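Local coordinates for lipid binding hydrolase (Escherichia coli, PDB 2IF6), which is probably a hydrolase of the permuted papain-like amidase family, though its substrate and physiological role remain unsettled, at residues S18-K21 and A22-A26; Y55-L58 and K59-I62; V115-K118 and V119-A123. All coordinates share one frame; numbering follows the deposited sequence.

Three local contacts follow one another along a single chain, and together they sample separate parts of a papain-like fold. Interaction 1 lies on helix 20-27, interaction 2 joins the edge strand 53-57 to helix 58-63, and interaction 3 occupies helix 112-124. Their centres stand about 20 to 23 Å apart and none touches another; interactions 2 and 3 come nearest, about 9 Å between closest atoms, while 1 and 3 sit on opposite sides of the chain's centre. Cys112, His33 and Glu48 have the geometry of a possible Cys-His-Glu triad. Thr56 of interaction 2 touches that group, whereas Ile23 and Val115 of the other two lie near it.

Interaction 1 (S18-K21 and A22-A26); sequences SQSK and AIQLA
Gln19 and Ile23 meet one helical turn apart, their side chains side by side and pointing the same way, with CG of Gln19 3.6 Å from CD1 of Ile23. The glutamine chain leaves with CG between its backbone N and carbonyl carbon (chi1 69°), a placement that lays CG alongside the isoleucine while the amide leads away. The same two residues are also tied through their backbones: Ile23 N donates to Gln19 O at 3.0 Å, nearly straight. Gln24 N donates likewise to Ser20 O at 3.0 Å, and Leu25 N to Lys21 O, the i to i+4 bonding of an alpha-helix. Gln24 CG packs 3.2 Å from Ser20 O. Lys21 bends at chi2 and chi3 to run across Gln24 at about a right angle; its CD lies 3.5 Å from Gln24 OE1, and its CE reaches CG of Leu25 at 3.8 Å. A water accepts from Ala22 N at 2.8 Å and donates to Ser18 O.

The second shell fixes the polar ends: Ser20 OG bonds to Ser32 OG and Ser15 O, and Gln24 NE2 to Asp30 O. Ile23 lies near the possible triad without touching it. Ala22 rests on Leu143 and Lys147, and Leu25 on Val144, of helix 142-152; in chain order helix 20-27 links strands 10-13 and 33-40, neighbours in the six-stranded sheet.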
ATOM      1  N   SER A  18      -2.910  12.788  -8.786  1.00 30.90           N
ATOM      2  CA  SER A  18      -1.990  13.269  -9.841  1.00 30.69           C
ATOM      3  C   SER A  18      -0.614  12.576  -9.817  1.00 30.06           C
ATOM      4  O   SER A  18       0.049  12.505 -10.849  1.00 31.27           O
ATOM      5  CB  SER A  18      -1.811  14.798  -9.758  1.00 31.11           C
ATOM      6  OG  SER A  18      -1.682  15.193  -8.398  1.00 30.83           O
ATOM      7  N   GLN A  19      -0.186  12.055  -8.668  1.00 28.66           N
ATOM      8  CA  GLN A  19       1.065  11.295  -8.648  1.00 27.74           C
ATOM      9  C   GLN A  19       0.932   9.856  -9.167  1.00 25.71           C
ATOM     10  O   GLN A  19       1.928   9.157  -9.283  1.00 24.75           O
ATOM     11  CB  GLN A  19       1.734  11.297  -7.268  1.00 28.25           C
ATOM     12  CG  GLN A  19       1.014  10.533  -6.184  1.00 32.90           C
ATOM     13  CD  GLN A  19       0.369  11.448  -5.156  1.00 40.82           C
ATOM     14  OE1 GLN A  19      -0.504  12.274  -5.487  1.00 43.28           O
ATOM     15  NE2 GLN A  19       0.800  11.312  -3.890  1.00 43.06           N
ATOM     16  N   SER A  20      -0.285   9.415  -9.475  1.00 24.11           N
ATOM     17  CA  SER A  20      -0.513   7.996  -9.725  1.00 23.17           C
ATOM     18  C   SER A  20       0.309   7.454 -10.897  1.00 23.14           C
ATOM     19  O   SER A  20       0.943   6.401 -10.791  1.00 21.96           O
ATOM     20  CB  SER A  20      -2.000   7.720  -9.915  1.00 23.23           C
ATOM     21  OG  SER A  20      -2.211   6.370 -10.269  1.00 24.96           O
ATOM     22  N   LYS A  21       0.314   8.197 -12.004  1.00 22.15           N
ATOM     23  CA  LYS A  21       1.065   7.812 -13.180  1.00 22.82           C
ATOM     24  C   LYS A  21       2.575   7.739 -12.952  1.00 21.86           C
ATOM     25  O   LYS A  21       3.241   6.784 -13.364  1.00 21.92           O
ATOM     26  CB  LYS A  21       0.707   8.742 -14.355  1.00 24.34           C
ATOM     27  CG  LYS A  21       1.283   8.268 -15.664  1.00 27.66           C
ATOM     28  CD  LYS A  21       0.562   7.011 -16.148  1.00 34.64           C
ATOM     29  CE  LYS A  21       1.584   5.974 -16.562  1.00 38.18           C
ATOM     30  NZ  LYS A  21       1.054   5.064 -17.619  1.00 41.23           N
ATOM     31  N   ALA A  22       3.129   8.743 -12.287  1.00 21.45           N
ATOM     32  CA  ALA A  22       4.552   8.728 -11.948  1.00 19.79           C
ATOM     33  C   ALA A  22       4.925   7.500 -11.117  1.00 19.00           C
ATOM     34  O   ALA A  22       5.941   6.879 -11.363  1.00 17.36           O
ATOM     35  CB  ALA A  22       4.918  10.012 -11.193  1.00 19.89           C
ATOM     36  N   ILE A  23       4.094   7.181 -10.120  1.00 18.62           N
ATOM     37  CA  ILE A  23       4.305   6.009  -9.289  1.00 19.13           C
ATOM     38  C   ILE A  23       4.303   4.733 -10.148  1.00 18.29           C
ATOM     39  O   ILE A  23       5.224   3.941 -10.071  1.00 18.40           O
ATOM     40  CB  ILE A  23       3.265   5.909  -8.146  1.00 19.39           C
ATOM     41  CG1 ILE A  23       3.545   6.985  -7.073  1.00 20.71           C
ATOM     42  CG2 ILE A  23       3.336   4.548  -7.485  1.00 19.20           C
ATOM     43  CD1 ILE A  23       2.403   7.189  -6.118  1.00 23.46           C
ATOM     44  N   GLN A  24       3.297   4.569 -10.992  1.00 18.17           N
ATOM     45  CA  GLN A  24       3.211   3.387 -11.872  1.00 17.94           C
ATOM     46  C   GLN A  24       4.481   3.219 -12.718  1.00 17.93           C
ATOM     47  O   GLN A  24       5.050   2.120 -12.857  1.00 17.43           O
ATOM     48  CB  GLN A  24       2.005   3.536 -12.792  1.00 18.72           C
ATOM     49  CG  GLN A  24       0.649   3.478 -12.087  1.00 20.53           C
ATOM     50  CD  GLN A  24      -0.470   3.543 -13.091  1.00 25.15           C
ATOM     51  OE1 GLN A  24      -0.414   4.331 -14.038  1.00 30.35           O
ATOM     52  NE2 GLN A  24      -1.467   2.698 -12.925  1.00 25.90           N
ATOM     53  N   LEU A  25       4.962   4.331 -13.250  1.00 17.12           N
ATOM     54  CA  LEU A  25       6.139   4.326 -14.105  1.00 18.29           C
ATOM     55  C   LEU A  25       7.439   4.013 -13.361  1.00 17.82           C
ATOM     56  O   LEU A  25       8.211   3.166 -13.786  1.00 18.57           O
ATOM     57  CB  LEU A  25       6.249   5.689 -14.769  1.00 17.83           C
ATOM     58  CG  LEU A  25       5.340   5.980 -15.959  1.00 20.55           C
ATOM     59  CD1 LEU A  25       5.590   7.430 -16.312  1.00 20.15           C
ATOM     60  CD2 LEU A  25       5.662   5.039 -17.124  1.00 22.00           C
ATOM     61  N   ALA A  26       7.690   4.715 -12.257  1.00 17.74           N
ATOM     62  CA  ALA A  26       8.880   4.504 -11.449  1.00 18.62           C
ATOM     63  C   ALA A  26       8.970   3.070 -10.876  1.00 19.88           C
ATOM     64  O   ALA A  26      10.072   2.550 -10.602  1.00 19.63           O
ATOM     65  CB  ALA A  26       8.909   5.519 -10.310  1.00 18.00           C
TER
HETATM   66  O   HOH W   1       1.872  11.277 -12.106  1.00 29.00           O

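Interaction 2 (Y55-L58 and K59-I62); sequences YTPL and KQWI
Leu58 and Ile62 form the close-packed side of this turn, where a strand passes directly into a helix. Their chains run obliquely to each other, and CD1 of Leu58 lies 3.8 Å from CD1 of Ile62. A first torsion of 176° sets Leu58 CG beside the carbonyl carbon, with CD1 against Ile62. The leucine also touches Ile11, Pro44 and Val46. Two backbone bonds tie the turn: Trp61 N to Pro57 O at 2.9 Å, nearly straight at 171°, and Ile62 N to Leu58 O at 3.0 Å.

The solvent side belongs to exposed Pro57 and Lys59 and to partly exposed Gln60, whose OE1 lies 3.8 Å from CD of Pro57. Gln60 also covers the buried Thr56: the two side chains cross at about a right angle, with CG2 of Thr56 3.3 Å from NE2 of Gln60.

Facing inward, Thr56 OG1 bonds to Glu48 OE2, the Trp61 indole meets the His33 ring with planes about 25° apart, and Trp61 NE1 makes a weak hydrogen bond to Glu48 OE1. With Pro57 as the N-cap residue, this strand-to-helix junction flanks two members of the putative Cys-His-Glu triad of what is probably a papain-like hydrolase.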
ATOM      1  N   TYR A  55      -9.672   3.971   8.587  1.00 16.60           N
ATOM      2  CA  TYR A  55     -10.519   2.911   8.016  1.00 17.50           C
ATOM      3  C   TYR A  55     -11.559   3.477   7.053  1.00 17.89           C
ATOM      4  O   TYR A  55     -12.232   4.472   7.356  1.00 18.88           O
ATOM      5  CB  TYR A  55     -11.308   2.210   9.108  1.00 17.88           C
ATOM      6  CG  TYR A  55     -10.521   1.656  10.261  1.00 19.12           C
ATOM      7  CD1 TYR A  55      -9.680   0.549  10.100  1.00 18.27           C
ATOM      8  CD2 TYR A  55     -10.667   2.202  11.537  1.00 20.48           C
ATOM      9  CE1 TYR A  55      -9.003   0.008  11.182  1.00 17.29           C
ATOM     10  CE2 TYR A  55      -9.991   1.697  12.612  1.00 18.75           C
ATOM     11  CZ  TYR A  55      -9.165   0.598  12.439  1.00 19.65           C
ATOM     12  OH  TYR A  55      -8.502   0.129  13.532  1.00 17.90           O
ATOM     13  N   THR A  56     -11.721   2.814   5.919  1.00 18.17           N
ATOM     14  CA  THR A  56     -12.683   3.193   4.909  1.00 18.44           C
ATOM     15  C   THR A  56     -13.552   1.992   4.551  1.00 18.43           C
ATOM     16  O   THR A  56     -13.014   0.918   4.321  1.00 18.38           O
ATOM     17  CB  THR A  56     -11.930   3.606   3.614  1.00 18.84           C
ATOM     18  OG1 THR A  56     -11.070   4.705   3.918  1.00 21.02           O
ATOM     19  CG2 THR A  56     -12.885   4.005   2.529  1.00 18.42           C
ATOM     20  N   PRO A  57     -14.891   2.168   4.459  1.00 19.05           N
ATOM     21  CA  PRO A  57     -15.711   1.029   4.024  1.00 18.01           C
ATOM     22  C   PRO A  57     -15.254   0.476   2.665  1.00 17.64           C
ATOM     23  O   PRO A  57     -14.948   1.223   1.751  1.00 17.07           O
ATOM     24  CB  PRO A  57     -17.123   1.620   3.942  1.00 18.82           C
ATOM     25  CG  PRO A  57     -17.126   2.737   4.885  1.00 19.02           C
ATOM     26  CD  PRO A  57     -15.728   3.342   4.803  1.00 18.55           C
ATOM     27  N   LEU A  58     -15.164  -0.834   2.559  1.00 17.25           N
ATOM     28  CA  LEU A  58     -14.649  -1.480   1.337  1.00 17.99           C
ATOM     29  C   LEU A  58     -15.351  -1.026   0.035  1.00 19.15           C
ATOM     30  O   LEU A  58     -14.714  -0.775  -0.979  1.00 18.37           O
ATOM     31  CB  LEU A  58     -14.715  -3.003   1.485  1.00 18.28           C
ATOM     32  CG  LEU A  58     -14.296  -3.818   0.260  1.00 17.05           C
ATOM     33  CD1 LEU A  58     -12.780  -3.573  -0.043  1.00 15.12           C
ATOM     34  CD2 LEU A  58     -14.544  -5.299   0.521  1.00 17.30           C
ATOM     35  N   LYS A  59     -16.662  -0.873   0.073  1.00 20.24           N
ATOM     36  CA  LYS A  59     -17.369  -0.473  -1.127  1.00 22.96           C
ATOM     37  C   LYS A  59     -16.856   0.886  -1.579  1.00 22.09           C
ATOM     38  O   LYS A  59     -16.554   1.066  -2.754  1.00 21.81           O
ATOM     39  CB  LYS A  59     -18.894  -0.460  -0.914  1.00 23.00           C
ATOM     40  CG  LYS A  59     -19.644   0.031  -2.157  1.00 26.70           C
ATOM     41  CD  LYS A  59     -21.166   0.173  -1.907  1.00 28.74           C
ATOM     42  CE  LYS A  59     -21.799   1.028  -3.027  1.00 34.81           C
ATOM     43  NZ  LYS A  59     -21.310   2.434  -2.912  1.00 37.52           N
ATOM     44  N   GLN A  60     -16.709   1.820  -0.638  1.00 21.99           N
ATOM     45  CA  GLN A  60     -16.228   3.169  -0.964  1.00 23.26           C
ATOM     46  C   GLN A  60     -14.741   3.145  -1.439  1.00 21.66           C
ATOM     47  O   GLN A  60     -14.349   3.838  -2.405  1.00 19.64           O
ATOM     48  CB  GLN A  60     -16.447   4.084   0.244  1.00 22.92           C
ATOM     49  CG  GLN A  60     -15.672   5.393   0.283  1.00 28.00           C
ATOM     50  CD  GLN A  60     -15.776   6.070   1.660  1.00 28.43           C
ATOM     51  OE1 GLN A  60     -16.820   5.973   2.331  1.00 33.71           O
ATOM     52  NE2 GLN A  60     -14.689   6.725   2.095  1.00 33.33           N
ATOM     53  N   TRP A  61     -13.917   2.362  -0.752  1.00 18.67           N
ATOM     54  CA  TRP A  61     -12.518   2.202  -1.175  1.00 19.00           C
ATOM     55  C   TRP A  61     -12.378   1.755  -2.637  1.00 18.45           C
ATOM     56  O   TRP A  61     -11.586   2.298  -3.383  1.00 18.44           O
ATOM     57  CB  TRP A  61     -11.801   1.208  -0.259  1.00 17.67           C
ATOM     58  CG  TRP A  61     -10.321   1.265  -0.433  1.00 18.38           C
ATOM     59  CD1 TRP A  61      -9.448   2.082   0.235  1.00 17.24           C
ATOM     60  CD2 TRP A  61      -9.537   0.515  -1.381  1.00 17.08           C
ATOM     61  NE1 TRP A  61      -8.152   1.861  -0.215  1.00 15.15           N
ATOM     62  CE2 TRP A  61      -8.190   0.886  -1.189  1.00 16.56           C
ATOM     63  CE3 TRP A  61      -9.849  -0.444  -2.359  1.00 15.41           C
ATOM     64  CZ2 TRP A  61      -7.160   0.344  -1.950  1.00 17.64           C
ATOM     65  CZ3 TRP A  61      -8.822  -1.007  -3.092  1.00 14.79           C
ATOM     66  CH2 TRP A  61      -7.489  -0.595  -2.888  1.00 16.51           C
ATOM     67  N   ILE A  62     -13.152   0.748  -3.043  1.00 19.22           N
ATOM     68  CA  ILE A  62     -13.018   0.186  -4.384  1.00 21.01           C
ATOM     69  C   ILE A  62     -13.478   1.190  -5.449  1.00 22.55           C
ATOM     70  O   ILE A  62     -12.889   1.270  -6.546  1.00 23.53           O
ATOM     71  CB  ILE A  62     -13.851  -1.096  -4.534  1.00 21.26           C
ATOM     72  CG1 ILE A  62     -13.229  -2.218  -3.688  1.00 19.70           C
ATOM     73  CG2 ILE A  62     -13.995  -1.478  -6.052  1.00 20.34           C
ATOM     74  CD1 ILE A  62     -14.087  -3.498  -3.593  1.00 20.98           C
TER

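Interaction 3 (V115-K118 and V119-A123); sequences VVWK and VYQNA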
ATOM      1  N   VAL A 115       2.705   1.801   5.491  1.00 15.81           N
ATOM      2  CA  VAL A 115       1.936   1.383   6.668  1.00 15.89           C
ATOM      3  C   VAL A 115       1.539  -0.100   6.600  1.00 15.74           C
ATOM      4  O   VAL A 115       1.575  -0.787   7.612  1.00 18.16           O
ATOM      5  CB  VAL A 115       0.721   2.304   6.935  1.00 15.37           C
ATOM      6  CG1 VAL A 115      -0.467   1.880   6.098  1.00 16.89           C
ATOM      7  CG2 VAL A 115       0.356   2.267   8.412  1.00 15.96           C
ATOM      8  N   VAL A 116       1.207  -0.620   5.420  1.00 15.30           N
ATOM      9  CA  VAL A 116       0.866  -2.055   5.322  1.00 16.20           C
ATOM     10  C   VAL A 116       2.118  -2.896   5.677  1.00 16.41           C
ATOM     11  O   VAL A 116       2.041  -3.861   6.443  1.00 15.96           O
ATOM     12  CB  VAL A 116       0.306  -2.386   3.901  1.00 16.20           C
ATOM     13  CG1 VAL A 116       0.080  -3.913   3.714  1.00 16.57           C
ATOM     14  CG2 VAL A 116      -1.028  -1.629   3.677  1.00 17.13           C
ATOM     15  N   TRP A 117       3.280  -2.471   5.161  1.00 16.61           N
ATOM     16  CA  TRP A 117       4.529  -3.213   5.392  1.00 17.00           C
ATOM     17  C   TRP A 117       4.821  -3.182   6.876  1.00 16.82           C
ATOM     18  O   TRP A 117       5.116  -4.228   7.482  1.00 18.37           O
ATOM     19  CB  TRP A 117       5.697  -2.622   4.588  1.00 17.51           C
ATOM     20  CG  TRP A 117       6.921  -3.524   4.528  1.00 18.31           C
ATOM     21  CD1 TRP A 117       7.229  -4.429   3.547  1.00 18.48           C
ATOM     22  CD2 TRP A 117       7.959  -3.635   5.519  1.00 18.57           C
ATOM     23  NE1 TRP A 117       8.417  -5.069   3.850  1.00 18.48           N
ATOM     24  CE2 TRP A 117       8.881  -4.606   5.055  1.00 19.25           C
ATOM     25  CE3 TRP A 117       8.208  -2.991   6.740  1.00 17.45           C
ATOM     26  CZ2 TRP A 117      10.031  -4.961   5.785  1.00 20.32           C
ATOM     27  CZ3 TRP A 117       9.362  -3.336   7.462  1.00 18.89           C
ATOM     28  CH2 TRP A 117      10.254  -4.320   6.975  1.00 18.94           C
ATOM     29  N   LYS A 118       4.716  -2.000   7.479  1.00 17.02           N
ATOM     30  CA  LYS A 118       5.075  -1.836   8.898  1.00 17.72           C
ATOM     31  C   LYS A 118       4.139  -2.594   9.846  1.00 17.60           C
ATOM     32  O   LYS A 118       4.574  -3.140  10.876  1.00 18.08           O
ATOM     33  CB  LYS A 118       5.197  -0.372   9.290  1.00 17.75           C
ATOM     34  CG  LYS A 118       6.498   0.248   8.809  1.00 18.29           C
ATOM     35  CD  LYS A 118       6.544   1.731   9.053  1.00 18.84           C
ATOM     36  CE  LYS A 118       7.949   2.289   8.685  1.00 21.33           C
ATOM     37  NZ  LYS A 118       8.102   3.748   8.891  1.00 20.44           N
ATOM     38  N   VAL A 119       2.868  -2.684   9.484  1.00 17.01           N
ATOM     39  CA  VAL A 119       1.907  -3.424  10.307  1.00 15.94           C
ATOM     40  C   VAL A 119       2.238  -4.934  10.291  1.00 17.24           C
ATOM     41  O   VAL A 119       2.280  -5.577  11.339  1.00 17.81           O
ATOM     42  CB  VAL A 119       0.441  -3.132   9.900  1.00 17.02           C
ATOM     43  CG1 VAL A 119      -0.501  -4.179  10.543  1.00 16.21           C
ATOM     44  CG2 VAL A 119       0.041  -1.670  10.314  1.00 13.85           C
ATOM     45  N   TYR A 120       2.531  -5.489   9.118  1.00 16.83           N
ATOM     46  CA  TYR A 120       2.838  -6.925   9.032  1.00 17.29           C
ATOM     47  C   TYR A 120       4.106  -7.234   9.798  1.00 18.86           C
ATOM     48  O   TYR A 120       4.218  -8.281  10.458  1.00 19.10           O
ATOM     49  CB  TYR A 120       2.978  -7.384   7.577  1.00 17.09           C
ATOM     50  CG  TYR A 120       1.729  -8.058   7.077  1.00 16.54           C
ATOM     51  CD1 TYR A 120       0.659  -7.316   6.575  1.00 17.08           C
ATOM     52  CD2 TYR A 120       1.586  -9.434   7.164  1.00 16.53           C
ATOM     53  CE1 TYR A 120      -0.509  -7.959   6.127  1.00 17.80           C
ATOM     54  CE2 TYR A 120       0.427 -10.078   6.752  1.00 14.34           C
ATOM     55  CZ  TYR A 120      -0.619  -9.333   6.227  1.00 13.98           C
ATOM     56  OH  TYR A 120      -1.742  -9.983   5.775  1.00 15.95           O
ATOM     57  N   GLN A 121       5.059  -6.321   9.702  1.00 19.86           N
ATOM     58  CA  GLN A 121       6.365  -6.557  10.295  1.00 22.86           C
ATOM     59  C   GLN A 121       6.204  -6.505  11.799  1.00 22.93           C
ATOM     60  O   GLN A 121       6.695  -7.363  12.510  1.00 23.00           O
ATOM     61  CB  GLN A 121       7.376  -5.526   9.783  1.00 22.69           C
ATOM     62  CG  GLN A 121       8.528  -5.126  10.772  1.00 28.40           C
ATOM     63  CD  GLN A 121       9.441  -6.266  11.151  1.00 33.91           C
ATOM     64  OE1 GLN A 121       9.993  -6.291  12.270  1.00 37.97           O
ATOM     65  NE2 GLN A 121       9.618  -7.217  10.242  1.00 35.24           N
ATOM     66  N   ASN A 122       5.495  -5.496  12.286  1.00 23.83           N
ATOM     67  CA  ASN A 122       5.388  -5.317  13.722  1.00 24.35           C
ATOM     68  C   ASN A 122       4.423  -6.274  14.408  1.00 24.53           C
ATOM     69  O   ASN A 122       4.645  -6.649  15.549  1.00 25.46           O
ATOM     70  CB  ASN A 122       5.115  -3.858  14.064  1.00 24.97           C
ATOM     71  CG  ASN A 122       6.369  -3.003  13.908  1.00 28.20           C
ATOM     72  OD1 ASN A 122       7.363  -3.223  14.609  1.00 31.25           O
ATOM     73  ND2 ASN A 122       6.358  -2.083  12.953  1.00 29.99           N
ATOM     74  N   ALA A 123       3.400  -6.722  13.692  1.00 23.75           N
ATOM     75  CA  ALA A 123       2.441  -7.659  14.267  1.00 24.21           C
ATOM     76  C   ALA A 123       2.899  -9.133  14.208  1.00 24.62           C
ATOM     77  O   ALA A 123       2.758  -9.874  15.200  1.00 25.71           O
ATOM     78  CB  ALA A 123       1.071  -7.498  13.627  1.00 23.16           C
TER
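Residues 115-123 form regular alpha-helix, with N-H to O bonds from Val119 to Val115, Tyr120 to Val116, Gln121 to Trp117 and Asn122 to Lys118, of 2.9 to 3.2 Å between N and O. Helix 112-124 begins at Cys112, the candidate nucleophile, as expected of the papain-like fold. Trp117 and Gln121 extend the same way side by side, ring and amide planes 20° apart, and CB of Gln121 makes an off-centre CH-pi contact, 4.2 Å from the centroid of the six-membered ring of Trp117. On another flank Val119 CG2 packs 3.2 Å from Val115 O and 4.4 Å from Val115 CG2. Tyr120 turns its edge to Val116 O, at 3.7 Å from CD1. Around the helix, Trp117 NE1 bonds to Gly129 O, its ring meets Trp105 edge-to-face, Tyr120 OH bonds to Gly8 O, and both valines touch Phe47. Lys118 NZ makes salt bridges with Glu114 and Asp107, which should steady its buried charge. Asn122 CG stands beside its backbone N (chi1 -75°), which brings ND2 back to Lys118 O; ND2 and backbone N, each 2.9 Å from that oxygen, come from opposite faces of the carbonyl plane, the ND2 bond being the more bent at 132°.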